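Local coordinates for protein spectinomycin phosphotransferase (Legionella pneumophila, PDB 3I1A) that phosphorylates the antibiotic spectinomycin, probably drawing the phosphate from a nucleoside triphosphate, and thereby makes its host resistant to the drug, at residues E193-K198 with I276-R281; I185-D190 with I325-E330; H210-A215 with H282-E287; R142-S147 with D204-C209. All blocks are in the same frame, centred on the assembly; numbering follows the deposited sequence. Where two conformers were deposited one is given.

Contact 1 (E193-K198 with I276-R281)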
loop_
_atom_site.group_PDB
_atom_site.type_symbol
_atom_site.label_atom_id
_atom_site.label_comp_id
_atom_site.label_asym_id
_atom_site.label_seq_id
_atom_site.Cartn_x
_atom_site.Cartn_y
_atom_site.Cartn_z
ATOM N N GLU A 193 21.365 5.139 0.891
ATOM C CA GLU A 193 22.373 5.011 -0.170
ATOM C C GLU A 193 23.479 4.017 0.223
ATOM O O GLU A 193 23.818 3.133 -0.558
ATOM C CB GLU A 193 22.961 6.395 -0.491
ATOM C CG GLU A 193 23.914 6.491 -1.704
ATOM C CD GLU A 193 23.260 6.226 -3.062
ATOM O OE1 GLU A 193 22.160 6.751 -3.347
ATOM O OE2 GLU A 193 23.870 5.495 -3.872
ATOM N N LYS A 194 24.028 4.162 1.428
ATOM C CA LYS A 194 25.081 3.275 1.939
ATOM C C LYS A 194 24.617 1.822 2.010
ATOM O O LYS A 194 25.353 0.893 1.647
ATOM C CB LYS A 194 25.508 3.725 3.336
ATOM C CG LYS A 194 26.587 2.877 4.009
ATOM C CD LYS A 194 26.568 3.100 5.527
ATOM C CE LYS A 194 27.904 2.760 6.195
ATOM N NZ LYS A 194 28.997 3.748 5.870
ATOM N N LEU A 195 23.400 1.624 2.499
ATOM C CA LEU A 195 22.872 0.285 2.613
ATOM C C LEU A 195 22.586 -0.309 1.243
ATOM O O LEU A 195 22.764 -1.513 1.051
ATOM C CB LEU A 195 21.619 0.276 3.499
ATOM C CG LEU A 195 21.864 0.651 4.966
ATOM C CD1 LEU A 195 20.563 0.520 5.768
ATOM C CD2 LEU A 195 22.940 -0.258 5.565
ATOM N N SER A 196 22.167 0.507 0.275
ATOM C CA SER A 196 21.898 -0.056 -1.042
ATOM C C SER A 196 23.183 -0.581 -1.666
ATOM O O SER A 196 23.164 -1.568 -2.396
ATOM C CB SER A 196 21.258 0.965 -2.000
ATOM O OG SER A 196 22.166 1.971 -2.403
ATOM N N LYS A 197 24.293 0.085 -1.374
ATOM C CA LYS A 197 25.587 -0.304 -1.929
ATOM C C LYS A 197 26.115 -1.596 -1.321
ATOM O O LYS A 197 26.843 -2.339 -1.975
ATOM C CB LYS A 197 26.608 0.814 -1.710
ATOM C CG LYS A 197 26.445 2.011 -2.625
ATOM C CD LYS A 197 27.433 3.121 -2.256
ATOM C CE LYS A 197 27.381 4.263 -3.256
ATOM N NZ LYS A 197 28.308 5.384 -2.890
ATOM N N LYS A 198 25.734 -1.863 -0.079
ATOM C CA LYS A 198 26.185 -3.044 0.638
ATOM C C LYS A 198 25.340 -4.283 0.342
ATOM O O LYS A 198 25.769 -5.420 0.584
ATOM C CB LYS A 198 26.181 -2.759 2.136
ATOM N N ILE A 276 18.936 -5.317 4.940
ATOM C CA ILE A 276 17.855 -5.038 4.015
ATOM C C ILE A 276 16.662 -4.435 4.762
ATOM O O ILE A 276 15.991 -3.548 4.245
ATOM C CB ILE A 276 17.401 -6.297 3.245
ATOM C CG1 ILE A 276 18.591 -6.893 2.477
ATOM C CG2 ILE A 276 16.306 -5.904 2.220
ATOM C CD1 ILE A 276 18.252 -8.210 1.750
ATOM N N LEU A 277 16.413 -4.891 5.984
ATOM C CA LEU A 277 15.289 -4.345 6.755
ATOM C C LEU A 277 15.539 -2.852 7.051
ATOM O O LEU A 277 14.634 -2.023 6.930
ATOM C CB LEU A 277 15.117 -5.097 8.083
ATOM C CG LEU A 277 13.802 -4.840 8.837
ATOM C CD1 LEU A 277 12.676 -5.670 8.233
ATOM C CD2 LEU A 277 13.974 -5.258 10.303
ATOM N N SER A 278 16.769 -2.513 7.430
ATOM C CA SER A 278 17.092 -1.113 7.726
ATOM C C SER A 278 17.053 -0.277 6.439
ATOM O O SER A 278 16.621 0.878 6.450
ATOM C CB SER A 278 18.467 -1.000 8.379
ATOM O OG SER A 278 18.735 0.359 8.728
ATOM N N TYR A 279 17.499 -0.861 5.332
ATOM C CA TYR A 279 17.464 -0.165 4.047
ATOM C C TYR A 279 16.026 0.257 3.703
ATOM O O TYR A 279 15.772 1.402 3.315
ATOM C CB TYR A 279 17.963 -1.068 2.920
ATOM C CG TYR A 279 17.637 -0.503 1.551
ATOM C CD1 TYR A 279 18.329 0.598 1.053
ATOM C CD2 TYR A 279 16.576 -1.015 0.793
ATOM C CE1 TYR A 279 17.972 1.176 -0.162
ATOM C CE2 TYR A 279 16.203 -0.440 -0.424
ATOM C CZ TYR A 279 16.914 0.657 -0.892
ATOM O OH TYR A 279 16.561 1.208 -2.088
ATOM N N TYR A 280 15.083 -0.679 3.809
ATOM C CA TYR A 280 13.707 -0.341 3.469
ATOM C C TYR A 280 13.088 0.713 4.370
ATOM O O TYR A 280 12.384 1.584 3.883
ATOM C CB TYR A 280 12.823 -1.592 3.459
ATOM C CG TYR A 280 12.914 -2.358 2.160
ATOM C CD1 TYR A 280 12.563 -1.752 0.954
ATOM C CD2 TYR A 280 13.343 -3.689 2.132
ATOM C CE1 TYR A 280 12.630 -2.447 -0.244
ATOM C CE2 TYR A 280 13.407 -4.389 0.949
ATOM C CZ TYR A 280 13.048 -3.771 -0.243
ATOM O OH TYR A 280 13.053 -4.461 -1.440
ATOM N N ARG A 281 13.347 0.649 5.673
ATOM C CA ARG A 281 12.774 1.640 6.589
ATOM C C ARG A 281 13.314 3.028 6.291
ATOM O O ARG A 281 12.568 4.003 6.374
ATOM C CB ARG A 281 13.060 1.280 8.037
ATOM C CG ARG A 281 12.321 0.040 8.464
ATOM C CD ARG A 281 12.574 -0.258 9.926
ATOM N NE ARG A 281 11.668 -1.307 10.378
ATOM C CZ ARG A 281 11.788 -1.952 11.531
ATOM N NH1 ARG A 281 12.782 -1.665 12.365
ATOM N NH2 ARG A 281 10.906 -2.896 11.849
#
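Leu-195 and Tyr-279 bring helices 182-198 and 274-297 together, their CA atoms 5.6 Å apart. Apolar contact dominates. CB of Leu-195 rests 3.9 Å from CB of Tyr-279 and also stands at the edge of the phenol ring, near its plane. Because CG of the leucine leaves its CB on the side of its own backbone N (chi1 -65°), CD1 is carried forward to the opposite main chain, 3.4 Å from Tyr-279 N, and comes within 3.5 Å of Ser-278 OG. CE1 of Tyr-279 lies 3.8 Å from CB of Ser-196.

The polar groups find partners other than one another. Ser-196 turns its hydroxyl back onto its own helix, OG giving a 2.7 Å hydrogen bond to Glu-193 O, which leaves its CB facing the tyrosine. The same carbonyl also receives Lys-197 N, from the same face. Ser-278 OG bonds to Glu-330, while the hydroxyl of Tyr-279 bonds to Arg-151 and its ring meets Tyr-146 edge-to-face. A tyrosine suits this place because its ring fills the interior and its OH reaches a polar partner beyond.

With segment axes 9.1 Å apart and a crossing angle of -143°, running roughly antiparallel, this is close helix-to-helix packing within the helical C-terminal lobe of a kinase-like phosphotransferase.

Contact 2 (I185-D190 with I325-E330); sequences IHRLVD and IAFATE. With DMS (dimethyl sulfoxide), chain D.
An arginine-aromatic stack, Arg-187 on Phe-327, joins helix 182-198 to the final modelled helix, 322-329. The guanidinium lies flat on the ring with planes 11° apart, and CZ of Arg-187 stands 4.0 Å from the centroid of the Phe-327 ring, over its face, as a cation-pi interaction requires. The aliphatic part of the chain shares that face: CD of Arg-187 sits 3.7 Å from the centroid of the Phe-327 ring in a CH-pi contact. This long overlap is possible because the arginine is fully extended, with CG trans to the backbone N (chi1 178°).

Within the helical C-terminal lobe of this kinase-like fold the stack occupies the outer side of the helix pair, and Leu-188 the buried side. CD2 of Leu-188 packs 3.7 Å from CE1 of Phe-327, and the leucine also touches Ile-285 and Ile-289 of helix 274-297. Phenylalanine thus suits a boundary place, apolar toward the leucine yet with a pi face for the charge.

The edge of the guanidinium serves polar partners. A water donates to Phe-327 O, 2.9 Å away, and accepts a weak bond from NH2 of Arg-187. In the other direction NH1 of Arg-187 gives a weak, bent bond of 3.3 Å to O of a dimethyl sulfoxide, probably from the crystallisation liquor, whose S lies 3.8 Å from CE2 of Phe-327.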
loop_
_atom_site.group_PDB
_atom_site.type_symbol
_atom_site.label_atom_id
_atom_site.label_comp_id
_atom_site.label_asym_id
_atom_site.label_seq_id
_atom_site.Cartn_x
_atom_site.Cartn_y
_atom_site.Cartn_z
ATOM N N ILE A 185 17.489 14.402 7.918
ATOM C CA ILE A 185 17.143 14.161 6.518
ATOM C C ILE A 185 18.315 13.634 5.689
ATOM O O ILE A 185 18.168 12.713 4.858
ATOM C CB ILE A 185 16.555 15.435 5.904
ATOM C CG1 ILE A 185 15.240 15.738 6.636
ATOM C CG2 ILE A 185 16.331 15.281 4.406
ATOM C CD1 ILE A 185 14.623 17.089 6.287
ATOM N N HIS A 186 19.483 14.209 5.912
ATOM C CA HIS A 186 20.649 13.753 5.178
ATOM C C HIS A 186 20.983 12.331 5.637
ATOM O O HIS A 186 21.360 11.486 4.826
ATOM C CB HIS A 186 21.824 14.708 5.430
ATOM C CG HIS A 186 21.766 15.963 4.610
ATOM N ND1 HIS A 186 22.604 16.191 3.541
ATOM C CD2 HIS A 186 20.951 17.045 4.685
ATOM C CE1 HIS A 186 22.311 17.357 2.992
ATOM N NE2 HIS A 186 21.311 17.896 3.665
ATOM N N ARG A 187 20.826 12.060 6.927
ATOM C CA ARG A 187 21.116 10.721 7.451
ATOM C C ARG A 187 20.199 9.666 6.812
ATOM O O ARG A 187 20.644 8.563 6.469
ATOM C CB ARG A 187 20.977 10.703 8.983
ATOM C CG ARG A 187 21.207 9.322 9.625
ATOM C CD ARG A 187 21.146 9.373 11.149
ATOM N NE ARG A 187 21.163 8.038 11.756
ATOM C CZ ARG A 187 21.288 7.808 13.056
ATOM N NH1 ARG A 187 21.421 8.818 13.905
ATOM N NH2 ARG A 187 21.256 6.562 13.519
ATOM N N LEU A 188 18.916 9.993 6.643
ATOM C CA LEU A 188 17.991 9.046 6.014
ATOM C C LEU A 188 18.459 8.729 4.604
ATOM O O LEU A 188 18.512 7.564 4.205
ATOM C CB LEU A 188 16.561 9.627 5.970
ATOM C CG LEU A 188 15.873 9.663 7.342
ATOM C CD1 LEU A 188 14.798 10.728 7.370
ATOM C CD2 LEU A 188 15.300 8.275 7.661
ATOM N N VAL A 189 18.794 9.769 3.839
ATOM C CA VAL A 189 19.247 9.604 2.454
ATOM C C VAL A 189 20.583 8.862 2.344
ATOM O O VAL A 189 20.735 7.927 1.552
ATOM C CB VAL A 189 19.446 10.984 1.753
ATOM C CG1 VAL A 189 20.054 10.787 0.358
ATOM C CG2 VAL A 189 18.090 11.713 1.642
ATOM N N ASP A 190 21.547 9.303 3.138
ATOM C CA ASP A 190 22.883 8.727 3.103
ATOM C C ASP A 190 22.910 7.302 3.628
ATOM O O ASP A 190 23.758 6.488 3.199
ATOM C CB ASP A 190 23.852 9.599 3.903
ATOM C CG ASP A 190 23.994 11.014 3.317
ATOM O OD1 ASP A 190 23.610 11.239 2.154
ATOM O OD2 ASP A 190 24.526 11.888 4.033
ATOM N N ILE A 325 12.440 5.144 14.634
ATOM C CA ILE A 325 12.516 3.687 14.533
ATOM C C ILE A 325 13.541 3.255 13.466
ATOM O O ILE A 325 14.274 2.281 13.659
ATOM C CB ILE A 325 11.125 3.101 14.214
ATOM C CG1 ILE A 325 10.212 3.262 15.439
ATOM C CG2 ILE A 325 11.242 1.628 13.815
ATOM C CD1 ILE A 325 8.788 2.890 15.177
ATOM N N ALA A 326 13.607 3.977 12.353
ATOM C CA ALA A 326 14.574 3.649 11.299
ATOM C C ALA A 326 15.995 3.791 11.863
ATOM O O ALA A 326 16.830 2.886 11.721
ATOM C CB ALA A 326 14.386 4.575 10.094
ATOM N N PHE A 327 16.270 4.920 12.513
ATOM C CA PHE A 327 17.589 5.157 13.094
ATOM C C PHE A 327 17.934 4.095 14.124
ATOM O O PHE A 327 19.080 3.649 14.218
ATOM C CB PHE A 327 17.650 6.537 13.756
ATOM C CG PHE A 327 17.574 7.680 12.791
ATOM C CD1 PHE A 327 17.638 7.474 11.421
ATOM C CD2 PHE A 327 17.465 8.986 13.266
ATOM C CE1 PHE A 327 17.596 8.548 10.538
ATOM C CE2 PHE A 327 17.425 10.059 12.389
ATOM C CZ PHE A 327 17.491 9.844 11.031
ATOM N N ALA A 328 16.948 3.706 14.921
ATOM C CA ALA A 328 17.171 2.677 15.922
ATOM C C ALA A 328 17.477 1.323 15.266
ATOM O O ALA A 328 18.083 0.451 15.891
ATOM C CB ALA A 328 15.957 2.554 16.815
ATOM N N THR A 329 17.066 1.142 14.016
ATOM C CA THR A 329 17.307 -0.125 13.313
ATOM C C THR A 329 18.745 -0.222 12.835
ATOM O O THR A 329 19.333 -1.303 12.813
ATOM C CB THR A 329 16.393 -0.286 12.075
ATOM O OG1 THR A 329 15.032 -0.099 12.469
ATOM C CG2 THR A 329 16.542 -1.690 11.472
ATOM N N GLU A 330 19.306 0.917 12.445
ATOM C CA GLU A 330 20.677 0.958 11.961
ATOM C C GLU A 330 21.662 0.909 13.118
ATOM O O GLU A 330 22.616 0.125 13.095
ATOM C CB GLU A 330 20.910 2.227 11.137
ATOM C CG GLU A 330 22.269 2.275 10.466
ATOM C CD GLU A 330 22.481 1.130 9.492
ATOM O OE1 GLU A 330 21.586 0.255 9.383
ATOM O OE2 GLU A 330 23.541 1.109 8.829
HETATM S S DMS D . 20.085 12.257 14.017
HETATM O O DMS D . 21.242 11.953 14.898
HETATM C C1 DMS D . 19.435 13.810 14.504
HETATM C C2 DMS D . 20.658 12.575 12.368
HETATM O O HOH W 1 21.325 4.237 15.984
#

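Contact 3 (H210-A215 with H282-E287); sequences HSDIHA and HERIVE
Arg-284 sends its guanidinium across to Asp-212, whose OD1 receives both bonds from the arginine. NH2 of Arg-284 donates to OD1 of Asp-212 at 2.8 Å, fairly straight at 156°, in the guanidinium plane and onto the syn lone pair. NE of Arg-284 adds a weak bond to the same OD1 at 3.4 Å. This is a salt bridge through a single oxygen, and the carboxylate and guanidinium planes are turned 31° apart. A water adds a third donor to OD1 of Asp-212 at 3.1 Å; it accepts from NE of Arg-284 at 3.0 Å and also donates to Ser-211 O at 2.8 Å. NH1 of the arginine has a long, weak ion pair with Asp-288 of the same helix.

The loop is held by its own groups and by its surroundings. Asp-212 N donates to ND1 of His-210 at 3.1 Å, in the ring plane; NE2 of that histidine meets Ile-229 O, and Asp-242 takes His-210 N and Ser-211 N. Asp-212 O accepts from Asn-217. His-214 brings CD2 near Arg-284 NH2, but its ND1 is engaged by Gly-216 N.

The loop has the His-x-Asp-x-x-x-x-Asn pattern of the catalytic loop in kinase-like phosphotransferases; Asn-217 and nearby Asp-230 bind magnesium in this protein, though the metal is absent here. It runs between strands 207-209 and 218-220, and the extended arginine reaches it from helix 274-297, whose other faces pack on helices 149-157, 182-198 and 322-329.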
loop_
_atom_site.group_PDB
_atom_site.type_symbol
_atom_site.label_atom_id
_atom_site.label_comp_id
_atom_site.label_asym_id
_atom_site.label_seq_id
_atom_site.Cartn_x
_atom_site.Cartn_y
_atom_site.Cartn_z
ATOM N N HIS A 210 3.734 -7.719 -0.656
ATOM C CA HIS A 210 2.649 -6.756 -0.761
ATOM C C HIS A 210 3.275 -5.392 -1.133
ATOM O O HIS A 210 2.785 -4.693 -2.028
ATOM C CB HIS A 210 1.918 -6.681 0.573
ATOM C CG HIS A 210 0.821 -5.671 0.595
ATOM N ND1 HIS A 210 1.057 -4.319 0.746
ATOM C CD2 HIS A 210 -0.522 -5.820 0.537
ATOM C CE1 HIS A 210 -0.101 -3.682 0.795
ATOM N NE2 HIS A 210 -1.074 -4.571 0.671
ATOM N N SER A 211 4.348 -5.033 -0.434
ATOM C CA SER A 211 5.148 -3.800 -0.620
ATOM C C SER A 211 4.764 -2.550 0.183
ATOM O O SER A 211 5.565 -1.604 0.293
ATOM C CB SER A 211 5.289 -3.445 -2.119
ATOM O OG SER A 211 4.240 -2.605 -2.618
ATOM N N ASP A 212 3.580 -2.550 0.790
ATOM C CA ASP A 212 3.147 -1.377 1.534
ATOM C C ASP A 212 2.164 -1.839 2.601
ATOM O O ASP A 212 1.076 -1.264 2.785
ATOM C CB ASP A 212 2.479 -0.402 0.550
ATOM C CG ASP A 212 2.335 0.988 1.107
ATOM O OD1 ASP A 212 3.089 1.351 2.028
ATOM O OD2 ASP A 212 1.460 1.731 0.604
ATOM N N ILE A 213 2.579 -2.862 3.337
ATOM C CA ILE A 213 1.701 -3.443 4.327
ATOM C C ILE A 213 1.780 -2.834 5.714
ATOM O O ILE A 213 2.324 -3.421 6.650
ATOM C CB ILE A 213 1.869 -5.014 4.319
ATOM C CG1 ILE A 213 0.864 -5.660 5.263
ATOM C CG2 ILE A 213 3.314 -5.417 4.623
ATOM C CD1 ILE A 213 -0.580 -5.229 4.976
ATOM N N HIS A 214 1.232 -1.616 5.810
ATOM C CA HIS A 214 1.154 -0.886 7.070
ATOM C C HIS A 214 -0.244 -1.092 7.656
ATOM O O HIS A 214 -1.091 -1.734 7.028
ATOM C CB HIS A 214 1.449 0.611 6.864
ATOM C CG HIS A 214 0.571 1.274 5.856
ATOM N ND1 HIS A 214 -0.694 1.743 6.157
ATOM C CD2 HIS A 214 0.788 1.575 4.555
ATOM C CE1 HIS A 214 -1.211 2.307 5.080
ATOM N NE2 HIS A 214 -0.333 2.220 4.095
ATOM N N ALA A 215 -0.473 -0.551 8.853
ATOM C CA ALA A 215 -1.739 -0.752 9.559
ATOM C C ALA A 215 -2.987 -0.364 8.803
ATOM O O ALA A 215 -4.059 -0.933 9.036
ATOM C CB ALA A 215 -1.699 -0.051 10.913
ATOM N N HIS A 282 14.596 3.137 5.945
ATOM C CA HIS A 282 15.137 4.453 5.604
ATOM C C HIS A 282 14.643 4.886 4.228
ATOM O O HIS A 282 14.209 6.022 4.049
ATOM C CB HIS A 282 16.688 4.444 5.619
ATOM C CG HIS A 282 17.291 4.389 6.997
ATOM N ND1 HIS A 282 17.301 3.246 7.767
ATOM C CD2 HIS A 282 17.870 5.353 7.752
ATOM C CE1 HIS A 282 17.859 3.506 8.936
ATOM N NE2 HIS A 282 18.213 4.779 8.955
ATOM N N GLU A 283 14.689 3.984 3.253
ATOM C CA GLU A 283 14.273 4.310 1.892
ATOM C C GLU A 283 12.795 4.665 1.756
ATOM O O GLU A 283 12.430 5.532 0.965
ATOM C CB GLU A 283 14.621 3.148 0.951
ATOM C CG GLU A 283 14.118 3.288 -0.481
ATOM C CD GLU A 283 14.694 4.466 -1.263
ATOM O OE1 GLU A 283 15.768 4.996 -0.899
ATOM O OE2 GLU A 283 14.065 4.848 -2.269
ATOM N N ARG A 284 11.922 3.997 2.508
ATOM C CA ARG A 284 10.511 4.350 2.399
ATOM C C ARG A 284 10.306 5.795 2.873
ATOM O O ARG A 284 9.478 6.512 2.313
ATOM C CB ARG A 284 9.640 3.422 3.236
ATOM C CG ARG A 284 8.153 3.565 2.904
ATOM C CD ARG A 284 7.316 2.570 3.727
ATOM N NE ARG A 284 5.900 2.682 3.383
ATOM C CZ ARG A 284 5.064 3.563 3.929
ATOM N NH1 ARG A 284 5.498 4.411 4.867
ATOM N NH2 ARG A 284 3.799 3.611 3.513
ATOM N N ILE A 285 11.057 6.218 3.892
ATOM C CA ILE A 285 10.922 7.605 4.384
ATOM C C ILE A 285 11.471 8.568 3.325
ATOM O O ILE A 285 10.893 9.632 3.066
ATOM C CB ILE A 285 11.641 7.793 5.739
ATOM C CG1 ILE A 285 11.011 6.854 6.769
ATOM C CG2 ILE A 285 11.521 9.236 6.225
ATOM C CD1 ILE A 285 11.758 6.740 8.081
ATOM N N VAL A 286 12.583 8.196 2.701
ATOM C CA VAL A 286 13.152 9.014 1.636
ATOM C C VAL A 286 12.135 9.227 0.522
ATOM O O VAL A 286 12.007 10.345 -0.005
ATOM C CB VAL A 286 14.425 8.362 1.058
ATOM C CG1 VAL A 286 14.849 9.082 -0.227
ATOM C CG2 VAL A 286 15.531 8.400 2.091
ATOM N N GLU A 287 11.417 8.159 0.169
ATOM C CA GLU A 287 10.385 8.187 -0.868
ATOM C C GLU A 287 9.294 9.204 -0.503
ATOM O O GLU A 287 8.859 9.989 -1.340
ATOM C CB GLU A 287 9.776 6.777 -1.045
ATOM C CG GLU A 287 10.443 5.938 -2.136
ATOM C CD GLU A 287 10.296 4.425 -1.952
ATOM O OE1 GLU A 287 9.183 3.968 -1.616
ATOM O OE2 GLU A 287 11.300 3.704 -2.157
HETATM O O HOH W 2 5.979 1.074 0.893
#

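Contact 4 (R142-S147 with D204-C209); sequences RKEIYS and DKYVLC
Tyr-206 reaches across to the backbone of Glu-144, its phenol end overlapping the CB of that residue, 3.7 Å from OH of Tyr-206 to CB of Glu-144. The hydroxyl donates to Glu-144 O at 2.9 Å, coming from above the carbonyl plane, 41° out of it. Tyr-146 approaches from the opposite direction, CE2 of its ring 3.7 Å from the same OH of Tyr-206.

Both carboxylate oxygens of Glu-144 are engaged. With CG opposite the backbone N (chi1 177°), that carbon lies over one face of the Tyr-146 ring, and the bend at chi2 (58°) brings the carboxylate back to the main chain, where OE2 of Glu-144 accepts from Tyr-146 N at 2.9 Å with its anti lone pair. OE1 goes to the hydroxyl of Tyr-280 on helix 274-297.

The segments flank strand 235-237: the weakly bonded strand 142-143 pairs with it in parallel, strand 207-209 antiparallel, and Tyr-206 spans the gap near Pro-238. Tyrosine suits this, long enough to bridge and tipped with a donor. One phenol bond, made to a main-chain carbonyl, thus joins the residue following strand 142-143 to the residue leading into strand 207-209, while the Glu-144 carboxylate satisfies the Tyr-146 N-H in the loop after strand 142-143.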
loop_
_atom_site.group_PDB
_atom_site.type_symbol
_atom_site.label_atom_id
_atom_site.label_comp_id
_atom_site.label_asym_id
_atom_site.label_seq_id
_atom_site.Cartn_x
_atom_site.Cartn_y
_atom_site.Cartn_z
ATOM N N ARG A 142 6.771 -6.216 -10.913
ATOM C CA ARG A 142 7.899 -5.321 -10.871
ATOM C C ARG A 142 8.908 -5.964 -9.914
ATOM O O ARG A 142 8.528 -6.661 -8.952
ATOM C CB ARG A 142 7.465 -3.945 -10.374
ATOM C CG ARG A 142 6.845 -3.931 -9.006
ATOM C CD ARG A 142 5.999 -2.693 -8.854
ATOM N NE ARG A 142 5.477 -2.593 -7.496
ATOM C CZ ARG A 142 6.121 -2.001 -6.503
ATOM N NH1 ARG A 142 7.311 -1.452 -6.720
ATOM N NH2 ARG A 142 5.570 -1.936 -5.298
ATOM N N LYS A 143 10.187 -5.759 -10.209
ATOM C CA LYS A 143 11.262 -6.314 -9.405
ATOM C C LYS A 143 11.974 -5.227 -8.609
ATOM O O LYS A 143 12.119 -4.096 -9.079
ATOM C CB LYS A 143 12.285 -7.009 -10.319
ATOM C CG LYS A 143 12.209 -8.542 -10.405
ATOM C CD LYS A 143 10.954 -9.059 -11.060
ATOM C CE LYS A 143 10.925 -8.763 -12.551
ATOM N NZ LYS A 143 9.727 -9.394 -13.152
ATOM N N GLU A 144 12.414 -5.563 -7.398
ATOM C CA GLU A 144 13.173 -4.596 -6.611
ATOM C C GLU A 144 14.496 -4.385 -7.349
ATOM O O GLU A 144 15.205 -5.356 -7.653
ATOM C CB GLU A 144 13.486 -5.148 -5.218
ATOM C CG GLU A 144 14.337 -4.238 -4.335
ATOM C CD GLU A 144 13.680 -2.882 -4.142
ATOM O OE1 GLU A 144 12.655 -2.857 -3.433
ATOM O OE2 GLU A 144 14.170 -1.874 -4.719
ATOM N N ILE A 145 14.816 -3.132 -7.659
ATOM C CA ILE A 145 16.101 -2.827 -8.312
ATOM C C ILE A 145 16.930 -1.783 -7.554
ATOM O O ILE A 145 17.944 -1.293 -8.071
ATOM C CB ILE A 145 15.922 -2.373 -9.785
ATOM C CG1 ILE A 145 15.082 -1.107 -9.875
ATOM C CG2 ILE A 145 15.278 -3.500 -10.586
ATOM C CD1 ILE A 145 14.996 -0.571 -11.313
ATOM N N TYR A 146 16.505 -1.464 -6.331
ATOM C CA TYR A 146 17.186 -0.505 -5.471
ATOM C C TYR A 146 17.410 0.831 -6.159
ATOM O O TYR A 146 18.472 1.442 -6.043
ATOM C CB TYR A 146 18.504 -1.116 -4.993
ATOM C CG TYR A 146 18.265 -2.364 -4.162
ATOM C CD1 TYR A 146 17.838 -2.262 -2.847
ATOM C CD2 TYR A 146 18.380 -3.642 -4.716
ATOM C CE1 TYR A 146 17.520 -3.390 -2.098
ATOM C CE2 TYR A 146 18.065 -4.793 -3.958
ATOM C CZ TYR A 146 17.634 -4.641 -2.649
ATOM O OH TYR A 146 17.318 -5.740 -1.871
ATOM N N SER A 147 16.384 1.277 -6.874
ATOM C CA SER A 147 16.449 2.524 -7.612
ATOM C C SER A 147 16.845 3.708 -6.746
ATOM O O SER A 147 16.378 3.859 -5.623
ATOM C CB SER A 147 15.095 2.809 -8.267
ATOM O OG SER A 147 15.086 4.107 -8.824
ATOM N N ASP A 204 17.172 -14.909 -6.533
ATOM C CA ASP A 204 16.739 -16.222 -6.054
ATOM C C ASP A 204 16.096 -16.133 -4.680
ATOM O O ASP A 204 15.401 -17.057 -4.262
ATOM C CB ASP A 204 17.923 -17.202 -5.999
ATOM C CG ASP A 204 18.173 -17.900 -7.333
ATOM O OD1 ASP A 204 18.188 -17.217 -8.380
ATOM O OD2 ASP A 204 18.364 -19.138 -7.335
ATOM N N LYS A 205 16.332 -15.032 -3.980
ATOM C CA LYS A 205 15.751 -14.851 -2.654
ATOM C C LYS A 205 14.570 -13.870 -2.666
ATOM O O LYS A 205 14.079 -13.477 -1.614
ATOM C CB LYS A 205 16.815 -14.368 -1.656
ATOM C CG LYS A 205 17.898 -15.405 -1.348
ATOM C CD LYS A 205 18.949 -14.860 -0.355
ATOM C CE LYS A 205 19.589 -13.561 -0.857
ATOM N NZ LYS A 205 21.097 -13.576 -0.803
ATOM N N TYR A 206 14.143 -13.439 -3.848
ATOM C CA TYR A 206 12.996 -12.546 -3.918
ATOM C C TYR A 206 11.730 -13.374 -3.716
ATOM O O TYR A 206 11.679 -14.555 -4.093
ATOM C CB TYR A 206 12.938 -11.855 -5.279
ATOM C CG TYR A 206 13.862 -10.647 -5.440
ATOM C CD1 TYR A 206 14.940 -10.433 -4.586
ATOM C CD2 TYR A 206 13.653 -9.736 -6.471
ATOM C CE1 TYR A 206 15.782 -9.339 -4.757
ATOM C CE2 TYR A 206 14.499 -8.637 -6.653
ATOM C CZ TYR A 206 15.555 -8.447 -5.791
ATOM O OH TYR A 206 16.367 -7.345 -5.963
ATOM N N VAL A 207 10.708 -12.768 -3.120
ATOM C CA VAL A 207 9.451 -13.464 -2.889
ATOM C C VAL A 207 8.330 -12.497 -3.251
ATOM O O VAL A 207 8.576 -11.307 -3.460
ATOM C CB VAL A 207 9.279 -13.874 -1.393
ATOM C CG1 VAL A 207 10.377 -14.849 -0.983
ATOM C CG2 VAL A 207 9.261 -12.633 -0.505
ATOM N N LEU A 208 7.112 -13.007 -3.344
ATOM C CA LEU A 208 5.968 -12.159 -3.652
ATOM C C LEU A 208 5.722 -11.304 -2.405
ATOM O O LEU A 208 5.498 -11.846 -1.309
ATOM C CB LEU A 208 4.753 -13.031 -3.950
ATOM C CG LEU A 208 3.399 -12.323 -4.076
ATOM C CD1 LEU A 208 3.442 -11.336 -5.275
ATOM C CD2 LEU A 208 2.306 -13.400 -4.274
ATOM N N CYS A 209 5.753 -9.983 -2.578
ATOM C CA CYS A 209 5.571 -9.017 -1.489
ATOM C C CYS A 209 4.409 -8.094 -1.734
ATOM O O CYS A 209 4.123 -7.740 -2.869
ATOM C CB CYS A 209 6.804 -8.123 -1.328
ATOM S SG CYS A 209 8.233 -8.968 -0.679
#

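From the N terminus, segment 142-147 comes first and pairs with 204-209 in contact 4, closing a mostly helical loop. Helix 182-198 lies inside that loop and contributes to contacts 2 and 1, so contact 4 crosses both. Next, 210-215 pairs later with helix 274-297, which first closes contact 1 at 276-281 and then contact 3 at 282-287; these two therefore cross, whereas contacts 4 and 3 follow in series. Contact 2 closes last, at 325-330, and encloses contacts 1 and 3. Arg-281 with Thr-329 joins contacts 1 and 2, His-282 packs on Phe-327 between contacts 3 and 2, and contacts 1 and 4 also touch. Helix 274-297 thus connects the helical lobe to the small sheet and the magnesium-site loop.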